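Local coordinates for protein deoxyhypusine synthase, putative (Entamoeba histolytica, PDB 7L9R) that probably acts as a deoxyhypusine synthase, an NAD-dependent transferase that builds deoxyhypusine on a lysine of the translation factor eIF5A, at residues G55-I60 and V324-E329; I89-T94 and G264-G269; S100-T105 and L332-I337; V291-A296 and A328-V333. One frame throughout, in Å; residues are numbered along the deposited sequence.

Interaction 1. Residues G55-I60 and V324-E329; sequences GRAINI and VKVLAE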
loop_
_atom_site.group_PDB
_atom_site.type_symbol
_atom_site.label_atom_id
_atom_site.label_comp_id
_atom_site.label_asym_id
_atom_site.label_seq_id
_atom_site.Cartn_x
_atom_site.Cartn_y
_atom_site.Cartn_z
ATOM N N GLY B 55 22.241 0.130 5.332
ATOM C CA GLY B 55 23.677 -0.108 5.350
ATOM C C GLY B 55 24.212 -0.559 4.005
ATOM O O GLY B 55 25.279 -0.111 3.569
ATOM N N ARG B 56 23.488 -1.463 3.332
ATOM C CA ARG B 56 23.872 -1.867 1.982
ATOM C C ARG B 56 23.876 -0.674 1.040
ATOM O O ARG B 56 24.763 -0.546 0.186
ATOM C CB ARG B 56 22.918 -2.938 1.447
ATOM C CG ARG B 56 23.049 -4.320 2.050
ATOM C CD ARG B 56 22.429 -5.350 1.109
ATOM N NE ARG B 56 23.176 -5.431 -0.142
ATOM C CZ ARG B 56 22.685 -5.879 -1.290
ATOM N NH1 ARG B 56 21.427 -6.281 -1.397
ATOM N NH2 ARG B 56 23.475 -5.921 -2.361
ATOM N N ALA B 57 22.881 0.209 1.178
ATOM C CA ALA B 57 22.820 1.400 0.335
ATOM C C ALA B 57 24.055 2.273 0.531
ATOM O O ALA B 57 24.625 2.782 -0.442
ATOM C CB ALA B 57 21.541 2.188 0.622
ATOM N N ILE B 58 24.497 2.443 1.781
ATOM C CA ILE B 58 25.704 3.230 2.033
ATOM C C ILE B 58 26.917 2.555 1.406
ATOM O O ILE B 58 27.762 3.212 0.785
ATOM C CB ILE B 58 25.898 3.456 3.544
ATOM C CG1 ILE B 58 24.845 4.431 4.069
ATOM C CG2 ILE B 58 27.316 3.963 3.844
ATOM C CD1 ILE B 58 24.577 4.290 5.546
ATOM N N ASN B 59 27.018 1.230 1.546
ATOM C CA ASN B 59 28.147 0.520 0.953
ATOM C C ASN B 59 28.141 0.633 -0.568
ATOM O O ASN B 59 29.191 0.856 -1.184
ATOM C CB ASN B 59 28.135 -0.947 1.385
ATOM C CG ASN B 59 28.346 -1.116 2.882
ATOM O OD1 ASN B 59 28.936 -0.255 3.542
ATOM N ND2 ASN B 59 27.886 -2.241 3.422
ATOM N N ILE B 60 26.964 0.513 -1.188
ATOM C CA ILE B 60 26.886 0.508 -2.647
ATOM C C ILE B 60 27.220 1.885 -3.214
ATOM O O ILE B 60 27.902 1.994 -4.242
ATOM C CB ILE B 60 25.497 0.018 -3.102
ATOM C CG1 ILE B 60 25.347 -1.480 -2.825
ATOM C CG2 ILE B 60 25.267 0.302 -4.585
ATOM C CD1 ILE B 60 23.927 -1.993 -2.973
ATOM N N VAL B 324 20.077 -2.539 -4.157
ATOM C CA VAL B 324 19.305 -2.671 -2.927
ATOM C C VAL B 324 18.085 -1.771 -3.039
ATOM O O VAL B 324 18.142 -0.690 -3.635
ATOM C CB VAL B 324 20.149 -2.325 -1.677
ATOM C CG1 VAL B 324 20.633 -0.885 -1.734
ATOM C CG2 VAL B 324 19.356 -2.581 -0.397
ATOM N N LYS B 325 16.969 -2.237 -2.493
ATOM C CA LYS B 325 15.768 -1.433 -2.334
ATOM C C LYS B 325 15.618 -1.097 -0.860
ATOM O O LYS B 325 15.657 -1.993 -0.010
ATOM C CB LYS B 325 14.528 -2.170 -2.850
ATOM N N VAL B 326 15.485 0.187 -0.554
ATOM C CA VAL B 326 15.300 0.643 0.815
ATOM C C VAL B 326 13.859 1.107 0.953
ATOM O O VAL B 326 13.428 2.036 0.257
ATOM C CB VAL B 326 16.281 1.766 1.189
ATOM C CG1 VAL B 326 16.116 2.123 2.652
ATOM C CG2 VAL B 326 17.712 1.356 0.891
ATOM N N LEU B 327 13.109 0.445 1.833
ATOM C CA LEU B 327 11.726 0.824 2.120
ATOM C C LEU B 327 11.744 1.852 3.250
ATOM O O LEU B 327 11.600 1.534 4.434
ATOM C CB LEU B 327 10.897 -0.403 2.470
ATOM C CG LEU B 327 9.379 -0.224 2.484
ATOM C CD1 LEU B 327 8.849 -0.156 1.060
ATOM C CD2 LEU B 327 8.708 -1.364 3.244
ATOM N N ALA B 328 11.939 3.110 2.865
ATOM C CA ALA B 328 12.023 4.219 3.806
ATOM C C ALA B 328 11.674 5.504 3.069
ATOM O O ALA B 328 11.604 5.539 1.837
ATOM C CB ALA B 328 13.415 4.316 4.441
ATOM N N GLU B 329 11.450 6.562 3.842
ATOM C CA GLU B 329 11.184 7.884 3.289
ATOM C C GLU B 329 12.500 8.641 3.103
ATOM O O GLU B 329 13.272 8.807 4.056
ATOM C CB GLU B 329 10.213 8.657 4.186
ATOM C CG GLU B 329 9.594 9.867 3.508
ATOM C CD GLU B 329 10.612 10.990 3.326
ATOM O OE1 GLU B 329 11.307 11.310 4.322
ATOM O OE2 GLU B 329 10.748 11.521 2.195
#
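Val-324, on an outermost strand of this chain's parallel sheet, points its side chain at one turn of helix 51-66 and meets three of its residues. From its CB, the nearest helix atom is Ile-60 CD1 at 4.0 Å; in the Arg-56 conformer described, one of two, the same CB also lies over one face of the guanidinium, offset toward its rim, a tentative contact. CG1 stands between the backbone N and the carbonyl carbon (chi1 61°). There it reaches Ile-60 CD1 at 3.7 Å and Ala-57 CA at 3.8 Å. CG2 goes to the other flank, 4.0 Å from Arg-56 CB. Two residues along the strand, Val-326 adds CG2 to Ala-57 CB at 3.9 Å. No hydrogen bond crosses; the join is apolar, with the exposed Arg-56 at its margin. The axis of 55-60 runs at 135° to that of 324-327. Ala-57 and Ile-60 also touch Val-291 on the adjacent strand 289-294, to which Val-324 and Val-326 are hydrogen-bonded through their backbones.

Interaction 2. Residues I89-T94 and G264-G269; sequences IYLGFT and GVIILG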
loop_
_atom_site.group_PDB
_atom_site.type_symbol
_atom_site.label_atom_id
_atom_site.label_comp_id
_atom_site.label_asym_id
_atom_site.label_seq_id
_atom_site.Cartn_x
_atom_site.Cartn_y
_atom_site.Cartn_z
ATOM N N ILE B 89 27.328 8.468 -12.504
ATOM C CA ILE B 89 26.341 8.415 -11.432
ATOM C C ILE B 89 25.109 9.219 -11.829
ATOM O O ILE B 89 25.208 10.415 -12.128
ATOM C CB ILE B 89 26.923 8.920 -10.101
ATOM C CG1 ILE B 89 28.155 8.088 -9.728
ATOM C CG2 ILE B 89 25.870 8.871 -9.007
ATOM C CD1 ILE B 89 28.739 8.419 -8.382
ATOM N N TYR B 90 23.949 8.564 -11.780
ATOM C CA TYR B 90 22.660 9.142 -12.134
ATOM C C TYR B 90 21.841 9.317 -10.866
ATOM O O TYR B 90 21.696 8.370 -10.085
ATOM C CB TYR B 90 21.903 8.233 -13.112
ATOM C CG TYR B 90 22.602 8.040 -14.435
ATOM C CD1 TYR B 90 23.655 7.145 -14.565
ATOM C CD2 TYR B 90 22.208 8.759 -15.558
ATOM C CE1 TYR B 90 24.306 6.978 -15.777
ATOM C CE2 TYR B 90 22.851 8.597 -16.774
ATOM C CZ TYR B 90 23.897 7.706 -16.877
ATOM O OH TYR B 90 24.535 7.545 -18.085
ATOM N N LEU B 91 21.299 10.514 -10.663
ATOM C CA LEU B 91 20.475 10.797 -9.496
ATOM C C LEU B 91 19.060 11.111 -9.956
ATOM O O LEU B 91 18.844 12.076 -10.696
ATOM C CB LEU B 91 21.046 11.955 -8.679
ATOM C CG LEU B 91 20.191 12.394 -7.491
ATOM C CD1 LEU B 91 19.976 11.243 -6.515
ATOM C CD2 LEU B 91 20.828 13.585 -6.797
ATOM N N GLY B 92 18.103 10.301 -9.517
ATOM C CA GLY B 92 16.696 10.510 -9.818
ATOM C C GLY B 92 15.938 10.833 -8.544
ATOM O O GLY B 92 16.174 10.217 -7.502
ATOM N N PHE B 93 15.036 11.809 -8.629
ATOM C CA PHE B 93 14.204 12.156 -7.489
ATOM C C PHE B 93 12.912 12.784 -7.986
ATOM O O PHE B 93 12.830 13.285 -9.113
ATOM C CB PHE B 93 14.926 13.090 -6.503
ATOM C CG PHE B 93 15.481 14.348 -7.120
ATOM C CD1 PHE B 93 14.650 15.425 -7.414
ATOM C CD2 PHE B 93 16.841 14.476 -7.359
ATOM C CE1 PHE B 93 15.162 16.591 -7.965
ATOM C CE2 PHE B 93 17.360 15.639 -7.908
ATOM C CZ PHE B 93 16.520 16.699 -8.212
ATOM N N THR B 94 11.891 12.726 -7.140
ATOM C CA THR B 94 10.587 13.251 -7.507
ATOM C C THR B 94 10.495 14.735 -7.184
ATOM O O THR B 94 11.267 15.285 -6.388
ATOM C CB THR B 94 9.460 12.513 -6.788
ATOM O OG1 THR B 94 9.617 12.662 -5.371
ATOM C CG2 THR B 94 9.481 11.048 -7.135
ATOM N N GLY B 264 26.238 3.949 -12.099
ATOM C CA GLY B 264 25.581 3.897 -10.803
ATOM C C GLY B 264 24.289 4.681 -10.840
ATOM O O GLY B 264 24.214 5.745 -11.451
ATOM N N VAL B 265 23.274 4.156 -10.160
ATOM C CA VAL B 265 21.936 4.730 -10.212
ATOM C C VAL B 265 21.395 4.855 -8.797
ATOM O O VAL B 265 21.442 3.895 -8.019
ATOM C CB VAL B 265 20.994 3.885 -11.090
ATOM C CG1 VAL B 265 19.579 4.344 -10.940
ATOM C CG2 VAL B 265 21.409 4.003 -12.539
ATOM N N ILE B 266 20.888 6.041 -8.469
ATOM C CA ILE B 266 20.259 6.335 -7.185
ATOM C C ILE B 266 18.917 6.975 -7.493
ATOM O O ILE B 266 18.864 8.038 -8.126
ATOM C CB ILE B 266 21.116 7.275 -6.320
ATOM C CG1 ILE B 266 22.527 6.717 -6.154
ATOM C CG2 ILE B 266 20.462 7.497 -4.948
ATOM C CD1 ILE B 266 23.501 7.710 -5.551
ATOM N N ILE B 267 17.834 6.333 -7.059
ATOM C CA ILE B 267 16.488 6.792 -7.380
ATOM C C ILE B 267 15.711 6.951 -6.083
ATOM O O ILE B 267 15.550 5.987 -5.324
ATOM C CB ILE B 267 15.762 5.828 -8.331
ATOM C CG1 ILE B 267 16.561 5.672 -9.626
ATOM C CG2 ILE B 267 14.368 6.355 -8.655
ATOM C CD1 ILE B 267 15.994 4.637 -10.563
ATOM N N LEU B 268 15.211 8.152 -5.841
ATOM C CA LEU B 268 14.437 8.452 -4.650
ATOM C C LEU B 268 12.998 8.696 -5.078
ATOM O O LEU B 268 12.735 9.598 -5.882
ATOM C CB LEU B 268 15.010 9.673 -3.933
ATOM C CG LEU B 268 16.536 9.745 -3.877
ATOM C CD1 LEU B 268 16.994 11.068 -3.280
ATOM C CD2 LEU B 268 17.103 8.591 -3.073
ATOM N N GLY B 269 12.076 7.896 -4.540
ATOM C CA GLY B 269 10.669 8.002 -4.861
ATOM C C GLY B 269 10.279 7.118 -6.032
ATOM O O GLY B 269 11.114 6.535 -6.726
#
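Leu-91 sets CG opposite its backbone N (chi1 176°), while Ile-266 turns CG1 away from its own carbonyl carbon (chi1 -54°) and leaves CG2 to face the neighbour. Leu-91 CD1 thus meets Ile-266 CG2 at 4.1 Å, the two chains crossing at a slant. Tyr-90 swings its ring to the other face of the sheet, its edge in plane with Gly-264 O, which lies 3.5 Å from CD1; the hydroxyl bonds to Ser-256 OG. Strands 87-93 and 262-268 are central neighbours in a parallel sheet with strand order 3-2-1-4-5-6, as in the Rossmann-type nucleotide-binding folds, and helices pack against it. Their backbones interlock in the parallel pattern: Tyr-90 N donates to Gly-264 O, Ile-266 N to Tyr-90 O at 2.9 Å, and Gly-92 N to Ile-266 O at 2.8 Å with an angle of 174° at the hydrogen. Leu-268 N comes to Gly-92 O at 2.8 Å. Beyond it the pairing slackens, Thr-94 N reaching Leu-268 O only weakly at 3.5 Å. Ile-89, Leu-91, Ile-266 and Leu-268 share one face, where helices 51-66 and 102-111 cover them; Thr-94, at the N-cap of helix 95-99, bonds weakly from OG1 to Met-97 N.

Interaction 3. Residues S100-T105 and L332-I337; sequences SGLRDT and LVFPLI
The Phe-334 ring takes Leu-102 CD2 at its edge, close to the ring plane and 4.0 Å from CD2 of the phenylalanine. Thr-105 CG2 approaches the same ring obliquely, 4.2 Å from CE2. Leu-268 and Ile-266 of the sheet also touch the ring, so the phenylalanine is wedged between helix 102-111 and the strands. The puckered Pro-335 ring meets the same methyl: Leu-102 CD2 sits 3.9 Å from both CG and CD of the proline, the leucine running at about a right angle to it. One methyl thus touches both Phe-334 and Pro-335. Phe-334 holds CG on the far side from its backbone N (chi1 -169°), placing the ring where Leu-102 and Thr-105 reach it. Pro-335 has no N-H to give to the turn before, and helix 330-339 is kinked there.

Ahead of Leu-102, Ser-100 OG accepts from Leu-102 N at 3.0 Å, a capping bond that fixes the start of the turn, and it also bonds to Met-97 O. On the same segment Arg-103 NH1 bridges to Asp-104 OD1 at 3.2 Å, and Arg-103 NE pairs with Asp-128. Asp-104 OD2 takes Gly-28 N of the second subunit. With no hydrogen bond across the two segments, the helices are held together by hydrophobic contact, while polar bonds secure the turn and the subunit boundary.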
loop_
_atom_site.group_PDB
_atom_site.type_symbol
_atom_site.label_atom_id
_atom_site.label_comp_id
_atom_site.label_asym_id
_atom_site.label_seq_id
_atom_site.Cartn_x
_atom_site.Cartn_y
_atom_site.Cartn_z
ATOM N N SER B 100 10.692 19.232 -0.233
ATOM C CA SER B 100 11.267 19.056 1.086
ATOM C C SER B 100 12.642 19.715 1.151
ATOM O O SER B 100 13.152 20.257 0.164
ATOM C CB SER B 100 11.381 17.574 1.416
ATOM O OG SER B 100 12.538 17.030 0.805
ATOM N N GLY B 101 13.271 19.624 2.320
ATOM C CA GLY B 101 14.626 20.120 2.473
ATOM C C GLY B 101 15.665 19.362 1.677
ATOM O O GLY B 101 16.817 19.806 1.620
ATOM N N LEU B 102 15.292 18.227 1.075
ATOM C CA LEU B 102 16.220 17.494 0.222
ATOM C C LEU B 102 16.729 18.335 -0.934
ATOM O O LEU B 102 17.805 18.042 -1.473
ATOM C CB LEU B 102 15.563 16.242 -0.347
ATOM C CG LEU B 102 15.460 15.014 0.548
ATOM C CD1 LEU B 102 14.763 13.895 -0.231
ATOM C CD2 LEU B 102 16.826 14.591 1.020
ATOM N N ARG B 103 15.964 19.350 -1.340
ATOM C CA ARG B 103 16.401 20.268 -2.387
ATOM C C ARG B 103 17.805 20.794 -2.121
ATOM O O ARG B 103 18.629 20.892 -3.037
ATOM C CB ARG B 103 15.407 21.424 -2.491
ATOM C CG ARG B 103 15.732 22.443 -3.549
ATOM C CD ARG B 103 16.346 23.667 -2.944
ATOM N NE ARG B 103 16.363 24.777 -3.882
ATOM C CZ ARG B 103 16.560 26.038 -3.530
ATOM N NH1 ARG B 103 16.768 26.377 -2.266
ATOM N NH2 ARG B 103 16.544 26.982 -4.465
ATOM N N ASP B 104 18.103 21.116 -0.865
ATOM C CA ASP B 104 19.405 21.681 -0.547
ATOM C C ASP B 104 20.478 20.607 -0.446
ATOM O O ASP B 104 21.647 20.869 -0.762
ATOM C CB ASP B 104 19.269 22.510 0.722
ATOM C CG ASP B 104 18.119 23.503 0.612
ATOM O OD1 ASP B 104 18.188 24.399 -0.260
ATOM O OD2 ASP B 104 17.131 23.371 1.362
ATOM N N THR B 105 20.091 19.384 -0.080
ATOM C CA THR B 105 20.996 18.251 -0.234
ATOM C C THR B 105 21.362 18.049 -1.702
ATOM O O THR B 105 22.542 17.883 -2.038
ATOM C CB THR B 105 20.352 16.989 0.354
ATOM O OG1 THR B 105 20.003 17.227 1.722
ATOM C CG2 THR B 105 21.302 15.803 0.278
ATOM N N LEU B 332 14.103 11.603 5.184
ATOM C CA LEU B 332 14.608 11.249 6.501
ATOM C C LEU B 332 15.904 10.447 6.423
ATOM O O LEU B 332 16.869 10.756 7.129
ATOM C CB LEU B 332 13.546 10.457 7.273
ATOM N N VAL B 333 15.947 9.427 5.566
ATOM C CA VAL B 333 17.107 8.541 5.527
ATOM C C VAL B 333 18.184 9.022 4.558
ATOM O O VAL B 333 19.372 8.780 4.798
ATOM C CB VAL B 333 16.689 7.102 5.186
ATOM C CG1 VAL B 333 15.742 6.564 6.242
ATOM C CG2 VAL B 333 16.069 7.040 3.803
ATOM N N PHE B 334 17.815 9.697 3.470
ATOM C CA PHE B 334 18.838 10.070 2.497
ATOM C C PHE B 334 19.867 11.050 3.053
ATOM O O PHE B 334 21.062 10.863 2.761
ATOM C CB PHE B 334 18.209 10.616 1.206
ATOM C CG PHE B 334 19.199 10.771 0.079
ATOM C CD1 PHE B 334 19.897 9.667 -0.402
ATOM C CD2 PHE B 334 19.444 12.013 -0.487
ATOM C CE1 PHE B 334 20.826 9.805 -1.428
ATOM C CE2 PHE B 334 20.364 12.157 -1.510
ATOM C CZ PHE B 334 21.058 11.051 -1.984
ATOM N N PRO B 335 19.505 12.089 3.824
ATOM C CA PRO B 335 20.568 12.924 4.416
ATOM C C PRO B 335 21.497 12.123 5.307
ATOM O O PRO B 335 22.712 12.364 5.318
ATOM C CB PRO B 335 19.789 13.987 5.202
ATOM C CG PRO B 335 18.460 14.061 4.523
ATOM C CD PRO B 335 18.166 12.627 4.135
ATOM N N LEU B 336 20.955 11.138 6.025
ATOM C CA LEU B 336 21.797 10.252 6.818
ATOM C C LEU B 336 22.745 9.464 5.924
ATOM O O LEU B 336 23.926 9.292 6.254
ATOM C CB LEU B 336 20.925 9.309 7.646
ATOM C CG LEU B 336 19.841 9.960 8.522
ATOM C CD1 LEU B 336 19.174 8.919 9.437
ATOM C CD2 LEU B 336 20.361 11.161 9.331
ATOM N N ILE B 337 22.243 8.973 4.788
ATOM C CA ILE B 337 23.087 8.221 3.864
ATOM C C ILE B 337 24.156 9.124 3.260
ATOM O O ILE B 337 25.316 8.723 3.115
ATOM C CB ILE B 337 22.220 7.546 2.782
ATOM C CG1 ILE B 337 21.423 6.386 3.389
ATOM C CG2 ILE B 337 23.068 7.068 1.611
ATOM C CD1 ILE B 337 20.379 5.790 2.450
#

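Interaction 4. Residues V291-A296 and A328-V333; sequences VYINTA and AEASLV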
loop_
_atom_site.group_PDB
_atom_site.type_symbol
_atom_site.label_atom_id
_atom_site.label_comp_id
_atom_site.label_asym_id
_atom_site.label_seq_id
_atom_site.Cartn_x
_atom_site.Cartn_y
_atom_site.Cartn_z
ATOM N N VAL B 291 20.741 1.950 -6.182
ATOM C CA VAL B 291 20.098 2.170 -4.893
ATOM C C VAL B 291 18.726 2.764 -5.164
ATOM O O VAL B 291 18.618 3.807 -5.823
ATOM C CB VAL B 291 20.928 3.096 -3.988
ATOM C CG1 VAL B 291 20.149 3.472 -2.725
ATOM C CG2 VAL B 291 22.242 2.424 -3.627
ATOM N N TYR B 292 17.681 2.104 -4.670
ATOM C CA TYR B 292 16.310 2.568 -4.830
ATOM C C TYR B 292 15.739 2.822 -3.443
ATOM O O TYR B 292 15.811 1.948 -2.574
ATOM C CB TYR B 292 15.448 1.541 -5.585
ATOM C CG TYR B 292 16.051 1.041 -6.884
ATOM C CD1 TYR B 292 15.995 1.804 -8.044
ATOM C CD2 TYR B 292 16.659 -0.206 -6.954
ATOM C CE1 TYR B 292 16.546 1.343 -9.236
ATOM C CE2 TYR B 292 17.206 -0.680 -8.143
ATOM C CZ TYR B 292 17.147 0.099 -9.281
ATOM O OH TYR B 292 17.694 -0.367 -10.462
ATOM N N ILE B 293 15.187 4.015 -3.231
ATOM C CA ILE B 293 14.634 4.411 -1.939
ATOM C C ILE B 293 13.248 4.992 -2.170
ATOM O O ILE B 293 13.114 6.042 -2.810
ATOM C CB ILE B 293 15.522 5.441 -1.218
ATOM C CG1 ILE B 293 16.964 4.947 -1.110
ATOM C CG2 ILE B 293 14.958 5.769 0.156
ATOM C CD1 ILE B 293 17.896 5.958 -0.496
ATOM N N ASN B 294 12.226 4.337 -1.628
ATOM C CA ASN B 294 10.883 4.905 -1.646
ATOM C C ASN B 294 10.015 4.186 -0.624
ATOM O O ASN B 294 10.384 3.145 -0.078
ATOM C CB ASN B 294 10.256 4.833 -3.043
ATOM C CG ASN B 294 10.306 3.444 -3.631
ATOM O OD1 ASN B 294 9.557 2.558 -3.220
ATOM N ND2 ASN B 294 11.181 3.245 -4.611
ATOM N N THR B 295 8.830 4.746 -0.399
ATOM C CA THR B 295 7.886 4.189 0.561
ATOM C C THR B 295 7.000 3.105 -0.038
ATOM O O THR B 295 6.296 2.422 0.712
ATOM C CB THR B 295 7.003 5.302 1.147
ATOM O OG1 THR B 295 6.353 6.016 0.085
ATOM C CG2 THR B 295 7.845 6.275 1.981
ATOM N N ALA B 296 7.003 2.943 -1.359
ATOM C CA ALA B 296 6.273 1.853 -1.994
ATOM C C ALA B 296 7.003 0.530 -1.760
ATOM O O ALA B 296 6.498 -0.545 -2.084
ATOM C CB ALA B 296 6.097 2.115 -3.488
ATOM N N ALA B 328 11.939 3.110 2.865
ATOM C CA ALA B 328 12.023 4.219 3.806
ATOM C C ALA B 328 11.674 5.504 3.069
ATOM O O ALA B 328 11.604 5.539 1.837
ATOM C CB ALA B 328 13.415 4.316 4.441
ATOM N N GLU B 329 11.450 6.562 3.842
ATOM C CA GLU B 329 11.184 7.884 3.289
ATOM C C GLU B 329 12.500 8.641 3.103
ATOM O O GLU B 329 13.272 8.807 4.056
ATOM C CB GLU B 329 10.213 8.657 4.186
ATOM C CG GLU B 329 9.594 9.867 3.508
ATOM C CD GLU B 329 10.612 10.990 3.326
ATOM O OE1 GLU B 329 11.307 11.310 4.322
ATOM O OE2 GLU B 329 10.748 11.521 2.195
ATOM N N ALA B 330 12.735 9.111 1.872
ATOM C CA ALA B 330 14.055 9.614 1.490
ATOM C C ALA B 330 14.452 10.860 2.274
ATOM O O ALA B 330 15.618 11.005 2.654
ATOM C CB ALA B 330 14.095 9.906 -0.009
ATOM N N SER B 331 13.514 11.780 2.518
ATOM C CA SER B 331 13.887 13.019 3.195
ATOM C C SER B 331 14.392 12.771 4.608
ATOM O O SER B 331 15.072 13.633 5.169
ATOM C CB SER B 331 12.714 13.992 3.236
ATOM O OG SER B 331 12.005 13.857 4.451
ATOM N N LEU B 332 14.103 11.603 5.184
ATOM C CA LEU B 332 14.608 11.249 6.501
ATOM C C LEU B 332 15.904 10.447 6.423
ATOM O O LEU B 332 16.869 10.756 7.129
ATOM C CB LEU B 332 13.546 10.457 7.273
ATOM N N VAL B 333 15.947 9.427 5.566
ATOM C CA VAL B 333 17.107 8.541 5.527
ATOM C C VAL B 333 18.184 9.022 4.558
ATOM O O VAL B 333 19.372 8.780 4.798
ATOM C CB VAL B 333 16.689 7.102 5.186
ATOM C CG1 VAL B 333 15.742 6.564 6.242
ATOM C CG2 VAL B 333 16.069 7.040 3.803
#
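Beside strand 289-294, in the turn entering helix 330-339, Ala-328 N gives a weak, bent hydrogen bond to Asn-294 O at 3.3 Å. This belongs to the strand-to-helix end of a parallel alpha/beta sheet: strand 322-327 runs next to strand 289-294, and the chain then turns back over the sheet as a helix. Ile-293 carries the side-chain contact. With CG1 at chi1 -53°, its CG2 stands opposite the backbone N and rests 3.8 Å from Ala-328 O, 4.2 Å from Ala-330 CB and, in the valine conformer described, 4.0 Å from Val-333 CG2. One methyl therefore lies in the hollow formed by the loop carbonyl and the first helical turn, and Leu-268 of the next strand closes on Ile-293 and Ala-330 as well. Thr-295 covers the outer margin with its methyl, CG2 lying 3.9 Å from Glu-329 CA, and its exposed position marks the contact's edge.

Glu-329 caps the helix with its carboxylate. The chain bends at chi2 (-72°), folding the acid back over the first turn, where the helix N-terminus would be expected to stabilise its negative charge. OE1 accepts from Ser-331 OG and, weakly, from Leu-332 N. Ser-331 OG also bonds to Ile-49 N of the second subunit, linking the cap to that subunit. The second oxygen, Glu-329 OE2, takes Ser-331 N at 2.8 Å, on its syn side and 35° out of the carboxylate plane.

Interactions 1, 2 and 4 all reach one parallel sheet: interaction 2 joins strands 87-93 and 262-268, interaction 4 uses the next strand, 289-294, and interaction 1 the outer strand 322-327. Interaction 2 is nested along the chain inside the loop closed by interaction 1, whereas interaction 4 opens after interaction 2 has closed. Interactions 1 and 4, with centres about 8 Å apart, share Ala-328 and Glu-329; interactions 3 and 4, with centres about 10 Å apart, share Leu-332 and Val-333 on helix 330-339. Interaction 3 touches interaction 2 through Phe-334. Helix 330-339 thus ties the sheet to helix 102-111, beside the second subunit.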